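Hypothetical sugar ABC-transporter sugar binding protein (Arthrobacter globiformis, PDB 7BVT) binds cyclic alpha-maltosyl-1,6-maltose and, as a family 1 extracellular solute-binding protein, probably hands this sugar over to an ABC transporter for uptake. Local coordinates at residues A[107-112]-A[307-312]; A[163-168]-A[231-236]; A[227-232]-A[285-290]; A[316-319]-A[323-326]. One frame throughout, in Å; residues are numbered along the deposited sequence.

How the contacts relate
The four contacts fall into two pairs on opposite sides of the chain's centre, as expected of the two-lobed fold of bacterial solute-binding proteins. Contacts 1 and 4 have centres about 14 Å apart and share helix 306-319, contact 1 at its start and contact 4 at its end; Ile110 and Pro111 pack on Ser317 between them. Contacts 2 and 3, with centres about 8 Å apart, share helix 225-239, and Trp165 of contact 2 packs on Pro285 of contact 3. From one pair to the other the centres lie about 37 to 46 Å apart. Along the chain, contact 1 spans both segments of contacts 2 and 3, and contact 4 follows, so the chain returns to its first lobe.

Contact 1: residues A[107-112]-A[307-312]; sequences NGRIPD and AEDDAA
Arg109, in the loop leading to helix 112-117, reaches Asp309 and Asp310 in the early turns of helix 306-319, and these three side chains form a salt-bridge network.

The direct hydrogen bond is also its short ion pair: Arg109 NH1 lies 3.0 Å from Asp310 OD1, with an N-H...O angle of 149°. The oxygen sits close to the guanidinium plane, at its edge, yet the N-H meets OD1 from above the carboxylate plane, the two flat groups being turned 46° apart.

The second is of another kind, a long ion pair, Arg109 NH2 to Asp309 OD2 at 3.6 Å. OD2 stands well out of the guanidinium plane, so charge alone acts and no N-H points at it. Asp309 is held chiefly elsewhere, its OD1 accepting from the backbone N of Asn304.

Van der Waals contact comes from the aliphatic parts. Asp309 CB lies over one guanidinium face, 3.6 Å from Arg109 NH1, while Arg109 CG passes 3.5 Å from Asp310 OD1; the chain of Arg109, extended from CG to NE, brings its head alongside the helix.

Water supplies a further link, donating to Gly108 O at 2.9 Å and to Asp310 OD1 at 2.9 Å. OD1 thus takes both the arginine and the water.

Acidic residues near the start of a helix are likely to be favoured by its dipole, and here they also tie in a loop: the arrangement is a partly buried salt-bridge network joining loop to helix in one lobe of the solute-binding fold.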
loop_
_atom_site.group_PDB
_atom_site.type_symbol
_atom_site.label_atom_id
_atom_site.label_comp_id
_atom_site.label_asym_id
_atom_site.label_seq_id
_atom_site.Cartn_x
_atom_site.Cartn_y
_atom_site.Cartn_z
ATOM N N ASN A 107 -18.630 -6.855 -11.067
ATOM C CA ASN A 107 -19.038 -8.261 -11.149
ATOM C C ASN A 107 -20.018 -8.432 -12.302
ATOM O O ASN A 107 -20.891 -7.612 -12.475
ATOM C CB ASN A 107 -19.731 -8.708 -9.879
ATOM C CG ASN A 107 -18.779 -8.844 -8.722
ATOM O OD1 ASN A 107 -17.651 -9.311 -8.880
ATOM N ND2 ASN A 107 -19.286 -8.468 -7.543
ATOM N N GLY A 108 -19.775 -9.460 -13.098
ATOM C CA GLY A 108 -20.555 -9.706 -14.315
ATOM C C GLY A 108 -20.087 -8.879 -15.495
ATOM O O GLY A 108 -20.657 -9.056 -16.591
ATOM N N ARG A 109 -19.086 -8.018 -15.310
ATOM C CA ARG A 109 -18.528 -7.178 -16.421
ATOM C C ARG A 109 -17.092 -7.625 -16.691
ATOM O O ARG A 109 -16.712 -7.819 -17.835
ATOM C CB ARG A 109 -18.625 -5.698 -16.059
ATOM C CG ARG A 109 -20.041 -5.195 -15.799
ATOM C CD ARG A 109 -20.163 -3.678 -15.780
ATOM N NE ARG A 109 -21.390 -3.236 -15.056
ATOM C CZ ARG A 109 -22.586 -3.137 -15.610
ATOM N NH1 ARG A 109 -22.751 -3.336 -16.902
ATOM N NH2 ARG A 109 -23.630 -2.763 -14.897
ATOM N N ILE A 110 -16.312 -7.794 -15.665
ATOM C CA ILE A 110 -14.956 -8.397 -15.759
ATOM C C ILE A 110 -15.111 -9.891 -15.558
ATOM O O ILE A 110 -15.871 -10.292 -14.665
ATOM C CB ILE A 110 -14.021 -7.726 -14.727
ATOM C CG1 ILE A 110 -13.954 -6.220 -14.995
ATOM C CG2 ILE A 110 -12.675 -8.410 -14.693
ATOM C CD1 ILE A 110 -13.034 -5.458 -14.044
ATOM N N PRO A 111 -14.401 -10.755 -16.291
ATOM C CA PRO A 111 -14.612 -12.194 -16.161
ATOM C C PRO A 111 -14.433 -12.667 -14.719
ATOM O O PRO A 111 -13.532 -12.250 -13.983
ATOM C CB PRO A 111 -13.538 -12.818 -17.058
ATOM C CG PRO A 111 -13.394 -11.770 -18.129
ATOM C CD PRO A 111 -13.431 -10.475 -17.363
ATOM N N ASP A 112 -15.329 -13.547 -14.308
ATOM C CA ASP A 112 -15.289 -14.115 -12.957
ATOM C C ASP A 112 -13.895 -14.659 -12.646
ATOM O O ASP A 112 -13.342 -14.409 -11.509
ATOM C CB ASP A 112 -16.324 -15.229 -12.804
ATOM C CG ASP A 112 -17.790 -14.928 -13.096
ATOM O OD1 ASP A 112 -18.200 -13.764 -13.285
ATOM O OD2 ASP A 112 -18.569 -15.897 -13.071
ATOM N N ALA A 307 -24.227 -0.504 -21.693
ATOM C CA ALA A 307 -23.326 -0.594 -22.876
ATOM C C ALA A 307 -22.024 0.156 -22.563
ATOM O O ALA A 307 -20.880 -0.373 -22.821
ATOM C CB ALA A 307 -23.984 0.005 -24.105
ATOM N N GLU A 308 -22.162 1.376 -22.066
ATOM C CA GLU A 308 -20.965 2.191 -21.752
ATOM C C GLU A 308 -20.225 1.532 -20.574
ATOM O O GLU A 308 -19.021 1.408 -20.697
ATOM C CB GLU A 308 -21.285 3.655 -21.499
ATOM C CG GLU A 308 -21.800 4.388 -22.712
ATOM C CD GLU A 308 -22.541 5.657 -22.318
ATOM O OE1 GLU A 308 -23.561 5.548 -21.610
ATOM O OE2 GLU A 308 -22.055 6.750 -22.654
ATOM N N ASP A 309 -20.892 1.079 -19.505
ATOM C CA ASP A 309 -20.189 0.373 -18.396
ATOM C C ASP A 309 -19.450 -0.843 -18.971
ATOM O O ASP A 309 -18.279 -1.107 -18.592
ATOM C CB ASP A 309 -21.140 -0.121 -17.318
ATOM C CG ASP A 309 -21.878 0.977 -16.628
ATOM O OD1 ASP A 309 -21.567 2.130 -16.914
ATOM O OD2 ASP A 309 -22.791 0.635 -15.843
ATOM N N ASP A 310 -20.097 -1.599 -19.855
ATOM C CA ASP A 310 -19.451 -2.808 -20.429
ATOM C C ASP A 310 -18.268 -2.404 -21.330
ATOM O O ASP A 310 -17.297 -3.147 -21.328
ATOM C CB ASP A 310 -20.455 -3.689 -21.174
ATOM C CG ASP A 310 -21.428 -4.455 -20.288
ATOM O OD1 ASP A 310 -21.174 -4.611 -19.048
ATOM O OD2 ASP A 310 -22.459 -4.858 -20.838
ATOM N N ALA A 311 -18.285 -1.273 -22.019
ATOM C CA ALA A 311 -17.127 -0.809 -22.840
ATOM C C ALA A 311 -15.919 -0.540 -21.924
ATOM O O ALA A 311 -14.769 -0.977 -22.212
ATOM C CB ALA A 311 -17.479 0.435 -23.622
ATOM N N ALA A 312 -16.168 0.166 -20.833
ATOM C CA ALA A 312 -15.105 0.519 -19.874
ATOM C C ALA A 312 -14.545 -0.774 -19.294
ATOM O O ALA A 312 -13.315 -0.944 -19.162
ATOM C CB ALA A 312 -15.678 1.396 -18.799
HETATM O O HOH W 1 -22.053 -7.283 -18.369
#

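Contact 2: residues A[163-168]-A[231-236]; sequences TTWDEL and LQYWVD
Tyr233 and Trp165 form an offset aromatic stack that joins helix 225-239 to the first turn of helix 165-179 within one lobe of the solute-binding fold. The five-membered ring of Trp165 and the ring of Tyr233 have centroids 3.7 Å apart and planes inclined by only 6°, evidence of near-parallel faces.

Followed outward, Tyr233 begins against the benzo part of one indole face: its CB is 3.7 Å from Trp165 CZ3. With chi1 at 174°, CG stands opposite the backbone N, a setting that carries the ring off its own helix and onto the tryptophan. Tyr233 CG then meets Trp165 CE3, and CD2 lies against the middle of the same face, 3.5 Å from Trp165 CD2. Of the next pair, CE2 runs along Trp165 CE2, whereas CE1 takes the other flank, 3.4 Å from Trp165 CB. CZ reaches Trp165 CG at 3.3 Å.

The indole is fixed from outside by a hydrogen bond between its NE1 and Gln207 OE1. Its own helix starts at Thr164, the N-cap residue, whose OG1 accepts from Glu167 N.

At the tip, the phenol oxygen passes the indole edge and reaches the Leu168 side chain: Tyr233 OH lies 3.3 Å from Trp165 CD1 and 3.4 Å from Leu168 CD1.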
loop_
_atom_site.group_PDB
_atom_site.type_symbol
_atom_site.label_atom_id
_atom_site.label_comp_id
_atom_site.label_asym_id
_atom_site.label_seq_id
_atom_site.Cartn_x
_atom_site.Cartn_y
_atom_site.Cartn_z
ATOM N N THR A 163 14.642 -11.539 11.233
ATOM C CA THR A 163 13.416 -12.249 10.796
ATOM C C THR A 163 12.307 -12.056 11.829
ATOM O O THR A 163 11.167 -12.247 11.421
ATOM C CB THR A 163 13.638 -13.732 10.520
ATOM O OG1 THR A 163 13.938 -14.366 11.755
ATOM C CG2 THR A 163 14.745 -13.934 9.518
ATOM N N THR A 164 12.645 -11.686 13.061
ATOM C CA THR A 164 11.689 -11.460 14.141
ATOM C C THR A 164 11.834 -10.042 14.723
ATOM O O THR A 164 12.861 -9.414 14.563
ATOM C CB THR A 164 11.831 -12.504 15.253
ATOM O OG1 THR A 164 13.072 -12.265 15.928
ATOM C CG2 THR A 164 11.771 -13.915 14.732
ATOM N N TRP A 165 10.841 -9.602 15.490
ATOM C CA TRP A 165 10.945 -8.314 16.235
ATOM C C TRP A 165 12.144 -8.354 17.182
ATOM O O TRP A 165 12.857 -7.399 17.257
ATOM C CB TRP A 165 9.670 -8.065 17.002
ATOM C CG TRP A 165 8.488 -7.754 16.133
ATOM C CD1 TRP A 165 8.414 -7.754 14.765
ATOM C CD2 TRP A 165 7.197 -7.365 16.615
ATOM N NE1 TRP A 165 7.152 -7.380 14.379
ATOM C CE2 TRP A 165 6.400 -7.130 15.485
ATOM C CE3 TRP A 165 6.663 -7.109 17.875
ATOM C CZ2 TRP A 165 5.060 -6.730 15.586
ATOM C CZ3 TRP A 165 5.349 -6.687 17.973
ATOM C CH2 TRP A 165 4.562 -6.510 16.847
ATOM N N ASP A 166 12.343 -9.487 17.837
ATOM C CA ASP A 166 13.458 -9.591 18.803
ATOM C C ASP A 166 14.793 -9.500 18.068
ATOM O O ASP A 166 15.680 -8.855 18.559
ATOM C CB ASP A 166 13.321 -10.890 19.603
ATOM C CG ASP A 166 12.440 -10.736 20.826
ATOM O OD1 ASP A 166 11.973 -9.634 21.083
ATOM O OD2 ASP A 166 12.156 -11.754 21.450
ATOM N N GLU A 167 14.924 -10.127 16.920
ATOM C CA GLU A 167 16.140 -10.035 16.105
ATOM C C GLU A 167 16.371 -8.599 15.669
ATOM O O GLU A 167 17.469 -8.154 15.617
ATOM C CB GLU A 167 16.079 -10.988 14.920
ATOM C CG GLU A 167 16.246 -12.430 15.345
ATOM C CD GLU A 167 16.128 -13.457 14.262
ATOM O OE1 GLU A 167 16.102 -13.070 13.077
ATOM O OE2 GLU A 167 16.036 -14.635 14.591
ATOM N N LEU A 168 15.317 -7.875 15.283
ATOM C CA LEU A 168 15.467 -6.500 14.805
ATOM C C LEU A 168 15.917 -5.655 15.982
ATOM O O LEU A 168 16.775 -4.810 15.789
ATOM C CB LEU A 168 14.164 -6.014 14.162
ATOM C CG LEU A 168 14.123 -4.556 13.714
ATOM C CD1 LEU A 168 13.016 -4.326 12.667
ATOM C CD2 LEU A 168 13.871 -3.641 14.887
ATOM N N LEU A 231 2.444 -1.594 19.789
ATOM C CA LEU A 231 2.887 -0.239 20.235
ATOM C C LEU A 231 4.073 -0.340 21.220
ATOM O O LEU A 231 4.963 0.530 21.178
ATOM C CB LEU A 231 1.696 0.534 20.829
ATOM C CG LEU A 231 2.037 1.985 21.209
ATOM C CD1 LEU A 231 2.633 2.766 20.064
ATOM C CD2 LEU A 231 0.808 2.708 21.783
ATOM N N GLN A 232 4.124 -1.363 22.059
ATOM C CA GLN A 232 5.260 -1.550 23.008
ATOM C C GLN A 232 6.531 -1.808 22.208
ATOM O O GLN A 232 7.615 -1.334 22.611
ATOM C CB GLN A 232 4.984 -2.719 23.938
ATOM C CG GLN A 232 5.989 -2.790 25.090
ATOM C CD GLN A 232 5.839 -1.594 26.005
ATOM O OE1 GLN A 232 4.758 -1.380 26.606
ATOM N NE2 GLN A 232 6.893 -0.793 26.122
ATOM N N TYR A 233 6.400 -2.459 21.056
ATOM C CA TYR A 233 7.565 -2.685 20.155
ATOM C C TYR A 233 8.136 -1.344 19.689
ATOM O O TYR A 233 9.364 -1.125 19.759
ATOM C CB TYR A 233 7.150 -3.569 18.986
ATOM C CG TYR A 233 8.093 -3.854 17.846
ATOM C CD1 TYR A 233 9.378 -4.314 18.037
ATOM C CD2 TYR A 233 7.590 -3.865 16.563
ATOM C CE1 TYR A 233 10.178 -4.684 16.974
ATOM C CE2 TYR A 233 8.362 -4.253 15.476
ATOM C CZ TYR A 233 9.656 -4.686 15.696
ATOM O OH TYR A 233 10.404 -5.121 14.641
ATOM N N TRP A 234 7.275 -0.496 19.122
ATOM C CA TRP A 234 7.685 0.862 18.730
ATOM C C TRP A 234 8.315 1.571 19.936
ATOM O O TRP A 234 9.369 2.177 19.779
ATOM C CB TRP A 234 6.532 1.688 18.131
ATOM C CG TRP A 234 6.162 1.265 16.734
ATOM C CD1 TRP A 234 5.950 -0.016 16.268
ATOM C CD2 TRP A 234 5.867 2.121 15.639
ATOM N NE1 TRP A 234 5.615 0.007 14.940
ATOM C CE2 TRP A 234 5.588 1.302 14.521
ATOM C CE3 TRP A 234 5.899 3.499 15.461
ATOM C CZ2 TRP A 234 5.250 1.835 13.289
ATOM C CZ3 TRP A 234 5.581 4.034 14.235
ATOM C CH2 TRP A 234 5.295 3.205 13.142
ATOM N N VAL A 235 7.645 1.559 21.078
ATOM C CA VAL A 235 8.122 2.401 22.217
ATOM C C VAL A 235 9.458 1.845 22.728
ATOM O O VAL A 235 10.370 2.644 23.053
ATOM C CB VAL A 235 7.062 2.491 23.318
ATOM C CG1 VAL A 235 7.624 3.103 24.591
ATOM C CG2 VAL A 235 5.864 3.275 22.819
ATOM N N ASP A 236 9.612 0.527 22.680
ATOM C CA ASP A 236 10.873 -0.116 23.118
ATOM C C ASP A 236 12.004 0.271 22.183
ATOM O O ASP A 236 13.116 0.515 22.668
ATOM C CB ASP A 236 10.800 -1.633 23.202
ATOM C CG ASP A 236 9.973 -2.144 24.359
ATOM O OD1 ASP A 236 9.603 -1.344 25.207
ATOM O OD2 ASP A 236 9.687 -3.351 24.367
#

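Contact 3: residues A[227-232]-A[285-290]; sequences GAEALQ and PSDGEP
Pro285 and Asp287 face Glu229 from a type I beta turn running from Pro285 to Gly288, closed by Gly288 N to Pro285 O at 3.0 Å, while Glu229 projects from a regular stretch of helix 225-239. A side chain at Gly288 would run into Pro285 CG, which suits glycine to the end of this turn.

Two acids carry the contact. Glu229 has its chain extended beyond CG and comes from one direction, Asp287 from the opposite one. Glu229 OE2 stands 2.5 Å from Asp287 OD1 and 3.1 Å from Asp287 OD2, with the carboxylate planes turned 78° to each other. Oxygens this close imply that one of the acids probably carries a proton, which would ease the repulsion between like charges; the positions do not tell which acid it is. The chi1 of Asp287, 66°, lodges CG between its backbone N and carbonyl carbon and aims the carboxylate at the helix.

The other touch is a van der Waals one, between ring carbon and carboxylate oxygen: Pro285 CB lies 3.6 Å from Glu229 OE2, so this oxygen meets both the proline ring and the aspartate. Replacing Glu229 by an alanine would probably leave Asp287 without its acid partner and open a gap beside Pro285.

The turn lies in the loop between strands 277-280 and 292-301. Trp165 of helix 165-179 packs on both Glu229 and Pro285, Pro285 also touches Gln207 of helix 195-207, and helix 398-415 packs on the 227-232 segment through Ala228 and Leu231.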
loop_
_atom_site.group_PDB
_atom_site.type_symbol
_atom_site.label_atom_id
_atom_site.label_comp_id
_atom_site.label_asym_id
_atom_site.label_seq_id
_atom_site.Cartn_x
_atom_site.Cartn_y
_atom_site.Cartn_z
ATOM N N GLY A 227 -2.621 -5.063 20.067
ATOM C CA GLY A 227 -2.287 -3.645 19.853
ATOM C C GLY A 227 -1.187 -3.160 20.770
ATOM O O GLY A 227 -0.331 -2.391 20.345
ATOM N N ALA A 228 -1.262 -3.492 22.071
ATOM C CA ALA A 228 -0.230 -3.059 23.039
ATOM C C ALA A 228 1.108 -3.741 22.710
ATOM O O ALA A 228 2.124 -3.062 22.812
ATOM C CB ALA A 228 -0.656 -3.419 24.450
ATOM N N GLU A 229 1.089 -4.967 22.230
ATOM C CA GLU A 229 2.350 -5.664 21.830
ATOM C C GLU A 229 3.003 -4.852 20.694
ATOM O O GLU A 229 4.215 -4.574 20.724
ATOM C CB GLU A 229 2.052 -7.083 21.352
ATOM C CG GLU A 229 3.305 -7.889 21.146
ATOM C CD GLU A 229 3.095 -9.291 20.611
ATOM O OE1 GLU A 229 1.967 -9.791 20.702
ATOM O OE2 GLU A 229 4.124 -9.872 20.104
ATOM N N ALA A 230 2.220 -4.439 19.705
ATOM C CA ALA A 230 2.765 -3.701 18.549
ATOM C C ALA A 230 3.242 -2.328 19.007
ATOM O O ALA A 230 4.312 -1.871 18.580
ATOM C CB ALA A 230 1.742 -3.610 17.417
ATOM N N LEU A 231 2.444 -1.594 19.789
ATOM C CA LEU A 231 2.887 -0.239 20.235
ATOM C C LEU A 231 4.073 -0.340 21.220
ATOM O O LEU A 231 4.963 0.530 21.178
ATOM C CB LEU A 231 1.696 0.534 20.829
ATOM C CG LEU A 231 2.037 1.985 21.209
ATOM C CD1 LEU A 231 2.633 2.766 20.064
ATOM C CD2 LEU A 231 0.808 2.708 21.783
ATOM N N GLN A 232 4.124 -1.363 22.059
ATOM C CA GLN A 232 5.260 -1.550 23.008
ATOM C C GLN A 232 6.531 -1.808 22.208
ATOM O O GLN A 232 7.615 -1.334 22.611
ATOM C CB GLN A 232 4.984 -2.719 23.938
ATOM C CG GLN A 232 5.989 -2.790 25.090
ATOM C CD GLN A 232 5.839 -1.594 26.005
ATOM O OE1 GLN A 232 4.758 -1.380 26.606
ATOM N NE2 GLN A 232 6.893 -0.793 26.122
ATOM N N PRO A 285 6.678 -11.147 14.956
ATOM C CA PRO A 285 6.999 -11.634 16.289
ATOM C C PRO A 285 6.982 -13.152 16.247
ATOM O O PRO A 285 6.267 -13.768 15.450
ATOM C CB PRO A 285 5.919 -11.062 17.217
ATOM C CG PRO A 285 4.960 -10.290 16.360
ATOM C CD PRO A 285 5.385 -10.482 14.917
ATOM N N SER A 286 7.818 -13.754 17.074
ATOM C CA SER A 286 7.786 -15.217 17.229
ATOM C C SER A 286 6.364 -15.630 17.669
ATOM O O SER A 286 5.946 -16.654 17.273
ATOM C CB SER A 286 8.871 -15.615 18.179
ATOM O OG SER A 286 8.449 -15.276 19.470
ATOM N N ASP A 287 5.606 -14.802 18.401
ATOM C CA ASP A 287 4.228 -15.135 18.861
ATOM C C ASP A 287 3.169 -14.721 17.825
ATOM O O ASP A 287 1.971 -14.650 18.201
ATOM C CB ASP A 287 3.941 -14.553 20.248
ATOM C CG ASP A 287 3.892 -13.043 20.414
ATOM O OD1 ASP A 287 3.818 -12.277 19.394
ATOM O OD2 ASP A 287 3.874 -12.631 21.600
ATOM N N GLY A 288 3.561 -14.418 16.583
ATOM C CA GLY A 288 2.639 -13.784 15.637
ATOM C C GLY A 288 2.728 -14.391 14.261
ATOM O O GLY A 288 2.974 -15.598 14.109
ATOM N N GLU A 289 2.483 -13.569 13.241
ATOM C CA GLU A 289 2.324 -14.051 11.859
ATOM C C GLU A 289 2.882 -12.987 10.919
ATOM O O GLU A 289 2.955 -11.791 11.248
ATOM C CB GLU A 289 0.846 -14.306 11.503
ATOM C CG GLU A 289 0.031 -13.017 11.487
ATOM C CD GLU A 289 -1.484 -13.187 11.555
ATOM O OE1 GLU A 289 -2.114 -13.090 10.507
ATOM O OE2 GLU A 289 -2.017 -13.399 12.672
ATOM N N PRO A 290 3.262 -13.392 9.709
ATOM C CA PRO A 290 3.695 -12.443 8.697
ATOM C C PRO A 290 2.501 -11.570 8.284
ATOM O O PRO A 290 1.394 -12.052 8.170
ATOM C CB PRO A 290 4.165 -13.327 7.527
ATOM C CG PRO A 290 4.341 -14.690 8.136
ATOM C CD PRO A 290 3.324 -14.790 9.260
#

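Contact 4: residues A[316-319]-A[323-326]; sequences LSWF and DQVT
Trp318 and Gln324 meet across the short link between helices 306-319 and 322-332, two consecutive helices of one lobe of the solute-binding fold, in an amide-on-ring stack.

The dense part is here, though both side chains are partly open to solvent. The Gln324 amide lies almost flat over the indole, planes 6° apart, and Gln324 CG lies 3.5 Å from the centroid of the six-membered ring of Trp318, a CH-pi contact. The bend at chi2 of Gln324, 68°, folds the amide back, and NE2 donates to Trp318 O at 3.0 Å with an N-H...O angle of 168°. That carbonyl is in the last turn of its helix, and four residues on comes Pro322, which has no N-H to offer. A glycine in place of Trp318 would probably take away the ring face under Gln324 CG and its amide, leaving the bond to the backbone O as their remaining hold here.

The looser contacts lie in the buried part. The Phe319 ring packs with Phe44 and Trp328 instead, and the residue gives only backbone: its O lies 3.4 Å from Gln324 CB and 3.6 Å from Val325 CG2. Within the stack, Trp318 NE1 and Gln324 NE2, both donors and not bonded, approach to 3.3 Å.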
loop_
_atom_site.group_PDB
_atom_site.type_symbol
_atom_site.label_atom_id
_atom_site.label_comp_id
_atom_site.label_asym_id
_atom_site.label_seq_id
_atom_site.Cartn_x
_atom_site.Cartn_y
_atom_site.Cartn_z
ATOM N N LEU A 316 -10.712 -2.720 -18.902
ATOM C CA LEU A 316 -10.149 -3.172 -17.599
ATOM C C LEU A 316 -9.940 -4.689 -17.660
ATOM O O LEU A 316 -8.931 -5.179 -17.155
ATOM C CB LEU A 316 -11.091 -2.751 -16.465
ATOM C CG LEU A 316 -11.206 -1.270 -16.155
ATOM C CD1 LEU A 316 -12.097 -1.026 -14.954
ATOM C CD2 LEU A 316 -9.868 -0.608 -15.949
ATOM N N SER A 317 -10.859 -5.440 -18.284
ATOM C CA SER A 317 -10.709 -6.919 -18.404
ATOM C C SER A 317 -9.416 -7.218 -19.174
ATOM O O SER A 317 -8.646 -8.070 -18.771
ATOM C CB SER A 317 -11.912 -7.548 -19.092
ATOM O OG SER A 317 -13.115 -7.322 -18.340
ATOM N N TRP A 318 -9.182 -6.488 -20.261
ATOM C CA TRP A 318 -7.957 -6.729 -21.071
ATOM C C TRP A 318 -6.715 -6.384 -20.247
ATOM O O TRP A 318 -5.733 -7.151 -20.253
ATOM C CB TRP A 318 -8.069 -5.936 -22.384
ATOM C CG TRP A 318 -6.825 -6.036 -23.197
ATOM C CD1 TRP A 318 -6.535 -6.982 -24.141
ATOM C CD2 TRP A 318 -5.709 -5.119 -23.169
ATOM N NE1 TRP A 318 -5.272 -6.764 -24.649
ATOM C CE2 TRP A 318 -4.779 -5.607 -24.117
ATOM C CE3 TRP A 318 -5.388 -3.947 -22.458
ATOM C CZ2 TRP A 318 -3.531 -5.030 -24.291
ATOM C CZ3 TRP A 318 -4.179 -3.330 -22.694
ATOM C CH2 TRP A 318 -3.290 -3.835 -23.639
ATOM N N PHE A 319 -6.773 -5.249 -19.575
ATOM C CA PHE A 319 -5.679 -4.773 -18.710
ATOM C C PHE A 319 -5.348 -5.818 -17.639
ATOM O O PHE A 319 -4.184 -5.926 -17.250
ATOM C CB PHE A 319 -6.034 -3.425 -18.088
ATOM C CG PHE A 319 -4.804 -2.671 -17.671
ATOM C CD1 PHE A 319 -3.994 -2.047 -18.613
ATOM C CD2 PHE A 319 -4.472 -2.553 -16.335
ATOM C CE1 PHE A 319 -2.894 -1.312 -18.217
ATOM C CE2 PHE A 319 -3.370 -1.803 -15.958
ATOM C CZ PHE A 319 -2.576 -1.198 -16.903
ATOM N N ASP A 323 -1.030 -11.725 -19.439
ATOM C CA ASP A 323 0.046 -11.170 -20.296
ATOM C C ASP A 323 0.213 -9.675 -20.057
ATOM O O ASP A 323 1.377 -9.202 -20.062
ATOM C CB ASP A 323 -0.213 -11.394 -21.786
ATOM C CG ASP A 323 -0.043 -12.848 -22.199
ATOM O OD1 ASP A 323 0.339 -13.684 -21.340
ATOM O OD2 ASP A 323 -0.255 -13.105 -23.409
ATOM N N GLN A 324 -0.893 -8.949 -19.898
ATOM C CA GLN A 324 -0.850 -7.479 -19.650
ATOM C C GLN A 324 -0.298 -7.221 -18.250
ATOM O O GLN A 324 0.585 -6.391 -18.093
ATOM C CB GLN A 324 -2.228 -6.847 -19.863
ATOM C CG GLN A 324 -2.507 -6.533 -21.324
ATOM C CD GLN A 324 -2.652 -7.763 -22.185
ATOM O OE1 GLN A 324 -1.693 -8.184 -22.859
ATOM N NE2 GLN A 324 -3.812 -8.407 -22.132
ATOM N N VAL A 325 -0.818 -7.932 -17.249
ATOM C CA VAL A 325 -0.412 -7.720 -15.846
ATOM C C VAL A 325 1.099 -8.025 -15.722
ATOM O O VAL A 325 1.823 -7.281 -15.044
ATOM C CB VAL A 325 -1.247 -8.635 -14.932
ATOM C CG1 VAL A 325 -0.620 -8.857 -13.549
ATOM C CG2 VAL A 325 -2.679 -8.143 -14.842
ATOM N N THR A 326 1.596 -9.067 -16.398
ATOM C CA THR A 326 3.030 -9.424 -16.304
ATOM C C THR A 326 3.843 -8.301 -16.936
ATOM O O THR A 326 4.778 -7.776 -16.300
ATOM C CB THR A 326 3.306 -10.741 -17.029
ATOM O OG1 THR A 326 2.497 -11.745 -16.430
ATOM C CG2 THR A 326 4.761 -11.150 -16.942
#